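Pyruvate kinase 1 (Trypanosoma brucei brucei, PDB 4KCT) catalyses the last step of glycolysis, phosphoryl transfer from phosphoenolpyruvate to ADP, has an intrinsic oxaloacetate decarboxylase activity, and binds fructose 2,6-bisphosphate as its probable allosteric activator. Local coordinates at residues V399-T403 with G404-R408; C421-R425 with L426-R430; K452-E455 with K456-K459; H484-K487 with G488-N491. All coordinates share one frame; numbering follows the deposited sequence.

Contact 1 (V399-T403 with G404-R408); sequences VLSNT and GRSAR. With FDP (2,6-di-O-phosphono-beta-D-fructofuranose), chain F.
Val399 packs both of its methyl groups against the first turn of helix 405-412: CG2 lies 3.7 Å from Ser406 CB, and CG1 rests on CA and CB of Ala407. This apolar end is the tight part of a strand-loop-helix phosphate site in the alpha/beta domain, where strand 396-400 runs through Ser401-Gly404 into the helix. The P2 phosphate of the bound 2,6-di-O-phosphono-beta-D-fructofuranose sits at the helix N-terminus. Its O4P is gripped three times, by Ser401 OG at 2.6 Å, Ser406 OG at 2.7 Å and the backbone N of Ser406. Ser401 OG stands anti to its own backbone N (chi1 -174°), which turns it toward both phosphate and helix; it also takes a weak bond from Gly404 N, the N-cap residue. O5P is held by the amides of Asn402 and Thr403. Thr403 OG1 accepts from Arg405 N over 3.1 Å at a fairly straight 160° and gives a weak bond to O6P. Across the sugar, Asn402 ND2 reaches O2P of the other phosphate at 2.9 Å, while its OD1 is taken by Thr424. The outer side is looser. Arg408 NH2 makes only a weak bond to Thr403 O, 3.4 Å long, and a water joins that same oxygen to Arg408 NH1. Arg405 leads its extended chain away to a salt bridge with Glu378. Within 399-408, the P2 phosphate is therefore bound by amides and hydroxyls without a charged side chain, and the helix dipole would probably add to their pull on the phosphate.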
loop_
_atom_site.group_PDB
_atom_site.type_symbol
_atom_site.label_atom_id
_atom_site.label_comp_id
_atom_site.label_asym_id
_atom_site.label_seq_id
_atom_site.Cartn_x
_atom_site.Cartn_y
_atom_site.Cartn_z
ATOM N N VAL A 399 -4.711 -11.395 29.605
ATOM C CA VAL A 399 -6.156 -11.362 29.355
ATOM C C VAL A 399 -6.865 -12.292 30.347
ATOM O O VAL A 399 -6.347 -13.363 30.679
ATOM C CB VAL A 399 -6.503 -11.780 27.888
ATOM C CG1 VAL A 399 -5.980 -13.196 27.570
ATOM C CG2 VAL A 399 -8.018 -11.656 27.609
ATOM N N LEU A 400 -7.978 -11.823 30.912
ATOM C CA LEU A 400 -8.859 -12.708 31.715
ATOM C C LEU A 400 -9.865 -13.391 30.799
ATOM O O LEU A 400 -10.566 -12.721 30.032
ATOM C CB LEU A 400 -9.612 -11.899 32.784
ATOM C CG LEU A 400 -8.841 -11.651 34.098
ATOM C CD1 LEU A 400 -7.424 -11.186 33.811
ATOM C CD2 LEU A 400 -9.580 -10.632 34.969
ATOM N N SER A 401 -9.835 -14.722 30.757
ATOM C CA SER A 401 -10.775 -15.444 29.906
ATOM C C SER A 401 -11.212 -16.701 30.604
ATOM O O SER A 401 -10.387 -17.460 31.077
ATOM C CB SER A 401 -10.138 -15.803 28.548
ATOM O OG SER A 401 -11.118 -16.379 27.693
ATOM N N ASN A 402 -12.518 -16.890 30.711
ATOM C CA ASN A 402 -13.054 -18.077 31.357
ATOM C C ASN A 402 -13.369 -19.184 30.365
ATOM O O ASN A 402 -13.096 -20.365 30.640
ATOM C CB ASN A 402 -14.291 -17.710 32.183
ATOM C CG ASN A 402 -14.000 -16.599 33.180
ATOM O OD1 ASN A 402 -13.021 -16.674 33.934
ATOM N ND2 ASN A 402 -14.748 -15.507 33.084
ATOM N N THR A 403 -13.834 -18.809 29.178
ATOM C CA THR A 403 -14.193 -19.808 28.154
ATOM C C THR A 403 -13.006 -20.039 27.207
ATOM O O THR A 403 -13.045 -20.930 26.381
ATOM C CB THR A 403 -15.390 -19.351 27.295
ATOM O OG1 THR A 403 -15.022 -18.177 26.532
ATOM C CG2 THR A 403 -16.615 -19.033 28.180
ATOM N N GLY A 404 -12.053 -19.118 27.211
ATOM C CA GLY A 404 -10.991 -19.131 26.195
ATOM C C GLY A 404 -11.207 -18.106 25.089
ATOM O O GLY A 404 -10.281 -17.776 24.365
ATOM N N ARG A 405 -12.441 -17.633 24.935
ATOM C CA ARG A 405 -12.811 -16.845 23.772
ATOM C C ARG A 405 -11.945 -15.555 23.610
ATOM O O ARG A 405 -11.467 -15.262 22.517
ATOM C CB ARG A 405 -14.285 -16.468 23.835
ATOM C CG ARG A 405 -14.774 -15.816 22.559
ATOM C CD ARG A 405 -16.220 -15.340 22.645
ATOM N NE ARG A 405 -16.481 -14.392 21.556
ATOM C CZ ARG A 405 -16.813 -13.111 21.720
ATOM N NH1 ARG A 405 -16.905 -12.314 20.662
ATOM N NH2 ARG A 405 -17.173 -12.656 22.917
ATOM N N SER A 406 -11.789 -14.795 24.686
ATOM C CA SER A 406 -11.009 -13.555 24.642
ATOM C C SER A 406 -9.552 -13.830 24.370
ATOM O O SER A 406 -8.874 -13.014 23.747
ATOM C CB SER A 406 -11.125 -12.759 25.949
ATOM O OG SER A 406 -12.486 -12.462 26.251
ATOM N N ALA A 407 -9.031 -14.944 24.876
ATOM C CA ALA A 407 -7.623 -15.268 24.580
ATOM C C ALA A 407 -7.422 -15.570 23.098
ATOM O O ALA A 407 -6.422 -15.150 22.495
ATOM C CB ALA A 407 -7.129 -16.425 25.447
ATOM N N ARG A 408 -8.311 -16.383 22.529
ATOM C CA ARG A 408 -8.257 -16.656 21.090
ATOM C C ARG A 408 -8.426 -15.385 20.239
ATOM O O ARG A 408 -7.865 -15.280 19.154
ATOM C CB ARG A 408 -9.310 -17.714 20.697
ATOM C CG ARG A 408 -8.952 -19.127 21.197
ATOM C CD ARG A 408 -9.908 -20.189 20.619
ATOM N NE ARG A 408 -11.171 -20.196 21.336
ATOM C CZ ARG A 408 -11.394 -20.850 22.472
ATOM N NH1 ARG A 408 -10.441 -21.621 23.040
ATOM N NH2 ARG A 408 -12.554 -20.705 23.073
HETATM P P1 FDP F . -15.191 -11.875 34.492
HETATM O O1P FDP F . -14.285 -10.770 34.992
HETATM O O2P FDP F . -14.677 -13.242 34.867
HETATM O O3P FDP F . -16.675 -11.651 34.736
HETATM O O1 FDP F . -17.677 -10.808 32.412
HETATM C C1 FDP F . -16.510 -9.986 32.320
HETATM C C2 FDP F . -15.335 -10.857 31.890
HETATM O O2 FDP F . -15.026 -11.892 32.865
HETATM C C3 FDP F . -14.080 -10.047 31.579
HETATM O O3 FDP F . -13.427 -9.598 32.764
HETATM C C4 FDP F . -13.250 -11.092 30.852
HETATM O O4 FDP F . -12.148 -10.531 30.118
HETATM C C5 FDP F . -14.300 -11.708 29.940
HETATM O O5 FDP F . -15.591 -11.500 30.623
HETATM C C6 FDP F . -14.031 -13.191 29.722
HETATM O O6 FDP F . -14.844 -13.629 28.631
HETATM P P2 FDP F . -14.533 -15.062 27.944
HETATM O O4P FDP F . -13.154 -14.890 27.285
HETATM O O5P FDP F . -14.548 -16.016 29.098
HETATM O O6P FDP F . -15.646 -15.245 26.942
HETATM O O HOH W 1 -11.270 -22.939 25.610
#

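Contact 2 (C421-R425 with L426-R430)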
loop_
_atom_site.group_PDB
_atom_site.type_symbol
_atom_site.label_atom_id
_atom_site.label_comp_id
_atom_site.label_asym_id
_atom_site.label_seq_id
_atom_site.Cartn_x
_atom_site.Cartn_y
_atom_site.Cartn_z
ATOM N N CYS A 421 -2.965 -15.828 29.814
ATOM C CA CYS A 421 -4.381 -15.890 30.041
ATOM C C CYS A 421 -4.631 -16.430 31.458
ATOM O O CYS A 421 -4.242 -17.580 31.785
ATOM C CB CYS A 421 -5.048 -16.807 29.022
ATOM S SG CYS A 421 -6.816 -17.079 29.373
ATOM N N VAL A 422 -5.256 -15.609 32.296
ATOM C CA VAL A 422 -5.728 -16.075 33.598
ATOM C C VAL A 422 -7.164 -16.553 33.472
ATOM O O VAL A 422 -8.061 -15.793 33.028
ATOM C CB VAL A 422 -5.628 -14.984 34.679
ATOM C CG1 VAL A 422 -6.121 -15.534 36.022
ATOM C CG2 VAL A 422 -4.177 -14.514 34.813
ATOM N N THR A 423 -7.367 -17.833 33.753
ATOM C CA THR A 423 -8.648 -18.447 33.551
ATOM C C THR A 423 -9.158 -19.081 34.841
ATOM O O THR A 423 -8.379 -19.479 35.702
ATOM C CB THR A 423 -8.594 -19.509 32.408
ATOM O OG1 THR A 423 -9.904 -20.024 32.178
ATOM C CG2 THR A 423 -7.657 -20.655 32.773
ATOM N N THR A 424 -10.468 -19.233 34.942
ATOM C CA THR A 424 -11.070 -19.898 36.101
ATOM C C THR A 424 -11.431 -21.361 35.809
ATOM O O THR A 424 -12.054 -22.025 36.644
ATOM C CB THR A 424 -12.358 -19.167 36.514
ATOM O OG1 THR A 424 -13.190 -19.023 35.360
ATOM C CG2 THR A 424 -12.025 -17.777 37.050
ATOM N N ARG A 425 -11.062 -21.859 34.629
ATOM C CA ARG A 425 -11.343 -23.247 34.263
ATOM C C ARG A 425 -10.100 -24.002 33.823
ATOM O O ARG A 425 -9.426 -23.607 32.873
ATOM C CB ARG A 425 -12.386 -23.316 33.155
ATOM C CG ARG A 425 -13.750 -22.807 33.560
ATOM C CD ARG A 425 -14.731 -22.902 32.405
ATOM N NE ARG A 425 -15.699 -21.819 32.488
ATOM C CZ ARG A 425 -16.511 -21.450 31.500
ATOM N NH1 ARG A 425 -16.552 -22.138 30.358
ATOM N NH2 ARG A 425 -17.300 -20.405 31.669
ATOM N N LEU A 426 -9.832 -25.133 34.473
ATOM C CA LEU A 426 -8.711 -25.977 34.062
ATOM C C LEU A 426 -8.850 -26.473 32.627
ATOM O O LEU A 426 -7.868 -26.575 31.898
ATOM C CB LEU A 426 -8.553 -27.165 35.015
ATOM C CG LEU A 426 -8.049 -26.783 36.420
ATOM C CD1 LEU A 426 -8.284 -27.935 37.407
ATOM C CD2 LEU A 426 -6.570 -26.422 36.351
ATOM N N GLN A 427 -10.068 -26.778 32.204
ATOM C CA GLN A 427 -10.223 -27.225 30.836
ATOM C C GLN A 427 -9.866 -26.110 29.847
ATOM O O GLN A 427 -9.388 -26.384 28.744
ATOM C CB GLN A 427 -11.624 -27.719 30.562
ATOM C CG GLN A 427 -11.779 -28.199 29.125
ATOM C CD GLN A 427 -12.854 -29.259 28.973
ATOM O OE1 GLN A 427 -14.027 -28.951 28.985
ATOM N NE2 GLN A 427 -12.441 -30.510 28.777
ATOM N N THR A 428 -10.108 -24.851 30.230
ATOM C CA THR A 428 -9.699 -23.749 29.368
ATOM C C THR A 428 -8.189 -23.639 29.219
ATOM O O THR A 428 -7.690 -23.459 28.099
ATOM C CB THR A 428 -10.336 -22.416 29.789
ATOM O OG1 THR A 428 -11.754 -22.502 29.562
ATOM C CG2 THR A 428 -9.766 -21.245 28.949
ATOM N N CYS A 429 -7.448 -23.862 30.315
ATOM C CA CYS A 429 -5.975 -23.967 30.239
ATOM C C CYS A 429 -5.558 -25.013 29.225
ATOM O O CYS A 429 -4.654 -24.786 28.422
ATOM C CB CYS A 429 -5.373 -24.336 31.610
ATOM S SG CYS A 429 -5.679 -23.137 32.911
ATOM N N ARG A 430 -6.234 -26.165 29.248
ATOM C CA ARG A 430 -5.827 -27.264 28.391
ATOM C C ARG A 430 -6.190 -26.963 26.944
ATOM O O ARG A 430 -5.438 -27.312 26.000
ATOM C CB ARG A 430 -6.476 -28.574 28.851
ATOM C CG ARG A 430 -5.932 -29.072 30.187
ATOM C CD ARG A 430 -6.427 -30.485 30.511
ATOM N NE ARG A 430 -7.882 -30.530 30.726
ATOM C CZ ARG A 430 -8.469 -30.363 31.904
ATOM N NH1 ARG A 430 -7.745 -30.048 32.977
ATOM N NH2 ARG A 430 -9.774 -30.564 32.030
#
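Thr423 lays its hydroxyl over the first turn of helix 426-431, with OG1 3.4 Å from Thr428 CB. The segment is the strand-to-helix turn of a beta-alpha-beta unit: strand 419-423 ends here, Arg425 takes the N-cap position, and strand 438-442 follows the helix. With OG1 anti to the backbone N (chi1 -176°), the threonine turns its hydroxyl toward the loop, where it accepts from Arg425 N at 3.3 Å and closes an ST turn; the bond is nearly straight at 167°. The same hydroxyl is also hydrogen-bonded to Ser401 O, just past the end of the adjacent strand 396-400. Thr428 meets Thr423 obliquely, with CG2 3.5 Å from Thr423 OG1, and its own OG1 lies beside Arg425 CB before bonding to Asn402 O. The hydroxyls of Thr423 and Thr428 thus bond to backbone carbonyls of the loop that binds the effector phosphate, and Thr424 OG1 bonds to Asn402 OD1. Buried Cys429 also packs against Ser440 and Phe442 of strand 438-442, whereas the arginine of the cap leads its bent chain outward. The helical hydrogen bonding starts at Arg425 O: it receives a weak bond from Thr428 N and a straighter one from Cys429 N, at 3.2 Å. Cys429 SG approaches Thr423 CG2 unusually closely, at 3.2 Å, a separation whose exact length is doubtful.

Contact 3 (K452-E455 with K456-K459); sequences KDKE and KRVK. With FDP (2,6-di-O-phosphono-beta-D-fructofuranose), chain F.
Lys454 and Arg457 lie side by side and point the same way, Lys454 CD 3.7 Å from Arg457 NH2, and the charged ends of both reach the P1 phosphate of 2,6-di-O-phosphono-beta-D-fructofuranose. Charged hydrogen bonds dominate. Lys454 NZ donates to O1P at 2.7 Å, and Arg457 NH2 meets the same oxygen at 3.0 Å, while Arg457 NH1 takes O2P at 2.8 Å. The guanidinium thus presents its edge, with P1 in its plane, so that NH1 and NH2 take two different oxygens of the phosphate. A bend at chi3 (-64°) swings the arginine's end toward the phosphate, and Asp451 binds its NE by a salt bridge, which steadies the plane from behind. The lysine ammonium has a second bond, to Lys452 O. The 4.2 Å between Lys454 NZ and Arg457 NH2 is bridged by the anion, whose charge would be expected to favour both cations.

The backbone bonds belong to the start of helix 455-467 in the alpha/beta domain, whose first turn and N-cap supply the two cations at the P1 phosphate. Lys454 is the N-cap, and its O accepts from Val458 N at 2.9 Å; Lys459 N bonds to Glu455 O in the next step. Just before, Asp453 OD2 accepts from Glu455 N, met from above the carboxylate plane, in an Asx turn.

Van der Waals contacts are few: Val458 CG2 touches the carbonyl O of Lys454, and the lysine's carbon chain also lies against Leu400 and His481. Lys459 leads away to a salt bridge with Asp463.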
loop_
_atom_site.group_PDB
_atom_site.type_symbol
_atom_site.label_atom_id
_atom_site.label_comp_id
_atom_site.label_asym_id
_atom_site.label_seq_id
_atom_site.Cartn_x
_atom_site.Cartn_y
_atom_site.Cartn_z
ATOM N N LYS A 452 -14.675 -10.073 41.572
ATOM C CA LYS A 452 -15.502 -9.233 40.691
ATOM C C LYS A 452 -14.733 -8.054 40.122
ATOM O O LYS A 452 -14.983 -7.634 38.988
ATOM C CB LYS A 452 -16.744 -8.710 41.432
ATOM C CG LYS A 452 -17.902 -9.692 41.499
ATOM C CD LYS A 452 -19.147 -9.014 42.057
ATOM C CE LYS A 452 -20.360 -9.244 41.165
ATOM N NZ LYS A 452 -21.471 -9.928 41.894
ATOM N N ASP A 453 -13.840 -7.481 40.922
ATOM C CA ASP A 453 -13.051 -6.340 40.467
ATOM C C ASP A 453 -11.741 -6.696 39.758
ATOM O O ASP A 453 -10.944 -5.809 39.451
ATOM C CB ASP A 453 -12.822 -5.325 41.586
ATOM C CG ASP A 453 -11.769 -5.779 42.618
ATOM O OD1 ASP A 453 -11.627 -5.065 43.630
ATOM O OD2 ASP A 453 -11.089 -6.821 42.437
ATOM N N LYS A 454 -11.566 -7.987 39.447
ATOM C CA LYS A 454 -10.442 -8.485 38.610
ATOM C C LYS A 454 -9.064 -8.420 39.255
ATOM O O LYS A 454 -8.088 -8.903 38.681
ATOM C CB LYS A 454 -10.385 -7.802 37.214
ATOM C CG LYS A 454 -11.661 -7.114 36.755
ATOM C CD LYS A 454 -12.668 -8.130 36.315
ATOM C CE LYS A 454 -13.945 -7.466 35.829
ATOM N NZ LYS A 454 -15.070 -8.410 36.095
ATOM N N GLU A 455 -8.952 -7.755 40.395
ATOM C CA GLU A 455 -7.621 -7.457 40.953
ATOM C C GLU A 455 -6.790 -8.710 41.342
ATOM O O GLU A 455 -5.570 -8.727 41.170
ATOM C CB GLU A 455 -7.743 -6.504 42.144
ATOM C CG GLU A 455 -8.279 -5.135 41.772
ATOM C CD GLU A 455 -7.346 -4.387 40.821
ATOM O OE1 GLU A 455 -7.825 -3.502 40.085
ATOM O OE2 GLU A 455 -6.140 -4.713 40.778
ATOM N N LYS A 456 -7.440 -9.738 41.891
ATOM C CA LYS A 456 -6.720 -10.955 42.267
ATOM C C LYS A 456 -6.197 -11.664 41.021
ATOM O O LYS A 456 -5.067 -12.153 40.992
ATOM C CB LYS A 456 -7.618 -11.904 43.074
ATOM C CG LYS A 456 -7.917 -11.400 44.483
ATOM C CD LYS A 456 -9.044 -12.192 45.126
ATOM C CE LYS A 456 -9.290 -11.730 46.548
ATOM N NZ LYS A 456 -10.163 -12.717 47.234
ATOM N N ARG A 457 -7.041 -11.759 40.005
ATOM C CA ARG A 457 -6.615 -12.393 38.785
ATOM C C ARG A 457 -5.521 -11.634 38.075
ATOM O O ARG A 457 -4.592 -12.237 37.538
ATOM C CB ARG A 457 -7.806 -12.674 37.864
ATOM C CG ARG A 457 -8.586 -13.898 38.313
ATOM C CD ARG A 457 -9.876 -14.039 37.540
ATOM N NE ARG A 457 -10.787 -12.926 37.776
ATOM C CZ ARG A 457 -11.835 -12.669 37.003
ATOM N NH1 ARG A 457 -12.018 -13.378 35.881
ATOM N NH2 ARG A 457 -12.691 -11.693 37.323
ATOM N N VAL A 458 -5.611 -10.305 38.065
ATOM C CA VAL A 458 -4.567 -9.519 37.422
ATOM C C VAL A 458 -3.254 -9.675 38.147
ATOM O O VAL A 458 -2.212 -9.830 37.520
ATOM C CB VAL A 458 -4.951 -8.030 37.287
ATOM C CG1 VAL A 458 -3.733 -7.193 36.897
ATOM C CG2 VAL A 458 -6.068 -7.866 36.249
ATOM N N LYS A 459 -3.299 -9.613 39.473
ATOM C CA LYS A 459 -2.110 -9.877 40.278
ATOM C C LYS A 459 -1.488 -11.248 39.980
ATOM O O LYS A 459 -0.280 -11.354 39.808
ATOM C CB LYS A 459 -2.413 -9.727 41.777
ATOM C CG LYS A 459 -1.219 -9.992 42.698
ATOM C CD LYS A 459 -1.510 -9.499 44.118
ATOM C CE LYS A 459 -0.597 -10.156 45.149
ATOM N NZ LYS A 459 0.793 -10.358 44.639
HETATM P P1 FDP F . -15.191 -11.875 34.492
HETATM O O1P FDP F . -14.285 -10.770 34.992
HETATM O O2P FDP F . -14.677 -13.242 34.867
HETATM O O3P FDP F . -16.675 -11.651 34.736
HETATM O O1 FDP F . -17.677 -10.808 32.412
HETATM C C1 FDP F . -16.510 -9.986 32.320
HETATM C C2 FDP F . -15.335 -10.857 31.890
HETATM O O2 FDP F . -15.026 -11.892 32.865
HETATM C C3 FDP F . -14.080 -10.047 31.579
HETATM O O3 FDP F . -13.427 -9.598 32.764
HETATM C C4 FDP F . -13.250 -11.092 30.852
HETATM O O4 FDP F . -12.148 -10.531 30.118
HETATM C C5 FDP F . -14.300 -11.708 29.940
HETATM O O5 FDP F . -15.591 -11.500 30.623
HETATM C C6 FDP F . -14.031 -13.191 29.722
HETATM O O6 FDP F . -14.844 -13.629 28.631
HETATM P P2 FDP F . -14.533 -15.062 27.944
HETATM O O4P FDP F . -13.154 -14.890 27.285
HETATM O O5P FDP F . -14.548 -16.016 29.098
HETATM O O6P FDP F . -15.646 -15.245 26.942
#

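Contact 4 (H484-K487 with G488-N491). With FDP (2,6-di-O-phosphono-beta-D-fructofuranose), chain F.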
loop_
_atom_site.group_PDB
_atom_site.type_symbol
_atom_site.label_atom_id
_atom_site.label_comp_id
_atom_site.label_asym_id
_atom_site.label_seq_id
_atom_site.Cartn_x
_atom_site.Cartn_y
_atom_site.Cartn_z
ATOM N N HIS A 484 -15.620 -2.498 35.750
ATOM C CA HIS A 484 -16.286 -3.022 36.941
ATOM C C HIS A 484 -17.731 -3.392 36.760
ATOM O O HIS A 484 -18.256 -4.161 37.531
ATOM C CB HIS A 484 -16.077 -2.128 38.152
ATOM C CG HIS A 484 -14.669 -2.200 38.714
ATOM N ND1 HIS A 484 -14.256 -1.446 39.769
ATOM C CD2 HIS A 484 -13.544 -2.937 38.294
ATOM C CE1 HIS A 484 -12.936 -1.667 39.995
ATOM N NE2 HIS A 484 -12.503 -2.579 39.096
ATOM N N SER A 485 -18.356 -2.981 35.666
ATOM C CA SER A 485 -19.760 -3.352 35.491
ATOM C C SER A 485 -20.122 -4.218 34.273
ATOM O O SER A 485 -21.121 -4.935 34.296
ATOM C CB SER A 485 -20.682 -2.142 35.640
ATOM O OG SER A 485 -20.460 -1.232 34.618
ATOM N N VAL A 486 -19.315 -4.180 33.217
ATOM C CA VAL A 486 -19.653 -4.948 32.007
ATOM C C VAL A 486 -19.425 -6.457 32.220
ATOM O O VAL A 486 -18.418 -6.861 32.815
ATOM C CB VAL A 486 -18.872 -4.420 30.774
ATOM C CG1 VAL A 486 -18.896 -5.443 29.638
ATOM C CG2 VAL A 486 -19.486 -3.111 30.290
ATOM N N LYS A 487 -20.406 -7.275 31.832
ATOM C CA LYS A 487 -20.300 -8.744 31.941
ATOM C C LYS A 487 -20.397 -9.404 30.567
ATOM O O LYS A 487 -21.164 -8.960 29.708
ATOM C CB LYS A 487 -21.424 -9.321 32.817
ATOM C CG LYS A 487 -21.523 -8.712 34.200
ATOM C CD LYS A 487 -20.231 -8.859 34.988
ATOM C CE LYS A 487 -20.283 -7.979 36.226
ATOM N NZ LYS A 487 -18.979 -7.895 36.941
ATOM N N GLY A 488 -19.685 -10.512 30.395
ATOM C CA GLY A 488 -19.878 -11.363 29.224
ATOM C C GLY A 488 -18.717 -11.284 28.228
ATOM O O GLY A 488 -18.596 -12.121 27.361
ATOM N N TYR A 489 -17.875 -10.262 28.361
ATOM C CA TYR A 489 -16.816 -9.993 27.392
ATOM C C TYR A 489 -15.908 -8.878 27.945
ATOM O O TYR A 489 -16.306 -8.152 28.858
ATOM C CB TYR A 489 -17.405 -9.582 26.025
ATOM C CG TYR A 489 -18.194 -8.283 26.036
ATOM C CD1 TYR A 489 -19.563 -8.267 26.370
ATOM C CD2 TYR A 489 -17.570 -7.062 25.760
ATOM C CE1 TYR A 489 -20.280 -7.065 26.413
ATOM C CE2 TYR A 489 -18.289 -5.863 25.764
ATOM C CZ TYR A 489 -19.635 -5.870 26.108
ATOM O OH TYR A 489 -20.328 -4.673 26.178
ATOM N N PRO A 490 -14.679 -8.751 27.404
ATOM C CA PRO A 490 -13.794 -7.666 27.865
ATOM C C PRO A 490 -14.074 -6.366 27.083
ATOM O O PRO A 490 -14.133 -6.382 25.851
ATOM C CB PRO A 490 -12.391 -8.190 27.518
ATOM C CG PRO A 490 -12.628 -8.998 26.241
ATOM C CD PRO A 490 -13.995 -9.676 26.471
ATOM N N ASN A 491 -14.272 -5.261 27.792
ATOM C CA ASN A 491 -14.497 -3.973 27.118
ATOM C C ASN A 491 -13.393 -2.965 27.408
ATOM O O ASN A 491 -13.549 -1.780 27.120
ATOM C CB ASN A 491 -15.861 -3.375 27.516
ATOM C CG ASN A 491 -15.870 -2.826 28.937
ATOM O OD1 ASN A 491 -15.328 -3.444 29.862
ATOM N ND2 ASN A 491 -16.411 -1.597 29.103
HETATM P P1 FDP F . -15.191 -11.875 34.492
HETATM O O1P FDP F . -14.285 -10.770 34.992
HETATM O O2P FDP F . -14.677 -13.242 34.867
HETATM O O3P FDP F . -16.675 -11.651 34.736
HETATM O O1 FDP F . -17.677 -10.808 32.412
HETATM C C1 FDP F . -16.510 -9.986 32.320
HETATM C C2 FDP F . -15.335 -10.857 31.890
HETATM O O2 FDP F . -15.026 -11.892 32.865
HETATM C C3 FDP F . -14.080 -10.047 31.579
HETATM O O3 FDP F . -13.427 -9.598 32.764
HETATM C C4 FDP F . -13.250 -11.092 30.852
HETATM O O4 FDP F . -12.148 -10.531 30.118
HETATM C C5 FDP F . -14.300 -11.708 29.940
HETATM O O5 FDP F . -15.591 -11.500 30.623
HETATM C C6 FDP F . -14.031 -13.191 29.722
HETATM O O6 FDP F . -14.844 -13.629 28.631
HETATM P P2 FDP F . -14.533 -15.062 27.944
HETATM O O4P FDP F . -13.154 -14.890 27.285
HETATM O O5P FDP F . -14.548 -16.016 29.098
HETATM O O6P FDP F . -15.646 -15.245 26.942
#
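The chain of 484-491 turns at Gly488, whose positive phi of 108° suits glycine because a CB there would press against Lys487 O, and the turn brings Val486 over the ring of Tyr489. Val486 CG1 lies over one face of the tyrosine ring in a CH-pi contact, 3.9 Å from its centroid and 22° off the normal, displaced toward CZ. It stands anti to the backbone N (chi1 163°), leaving the other methyl, CG2, to touch Asn491 ND2 at 3.6 Å. The asparagine amide crosses the valine obliquely; its OD1 accepts from Asp483 N, and its ND2 bonds to Leu495 O of the second subunit. Tyr489 likewise packs on Tyr497 of that subunit, so this loop between strands 476-481 and 492-497 lies at a subunit boundary. On the effector side, Gly488 N donates to O1 of the fructose bisphosphate at 2.9 Å, nearly straight at 166°, and Pro490 CB comes within 3.5 Å of its O4. Within 484-491 the sugar's O1 is thus met by a backbone amide, and this recognition, together with the subunit contacts, is consistent with a route from effector binding to the tetramer.

Contacts 1, 3 and 4 surround one effector, whereas contact 2 stands behind contact 1 as a second shell. Contact 1 is buried, contacts 2 and 3 partly so, and contact 4 is a surface loop. Contacts 1 and 2 are strand-to-helix turns on neighbouring strands 396-400 and 419-423. The chemistry differs with place: amides and hydroxyls at one phosphate in contact 1, threonine hydroxyls on backbone carbonyls in contact 2, a lysine-arginine pair in contact 3, joined at the second phosphate by Asn402 of contact 1, and apolar packing with one hydrogen bond from a backbone amide in contact 4. Leu400 packs between contacts 1 and 3; contacts 3 and 4 meet where Lys454 and Lys487 come close beside the phosphate.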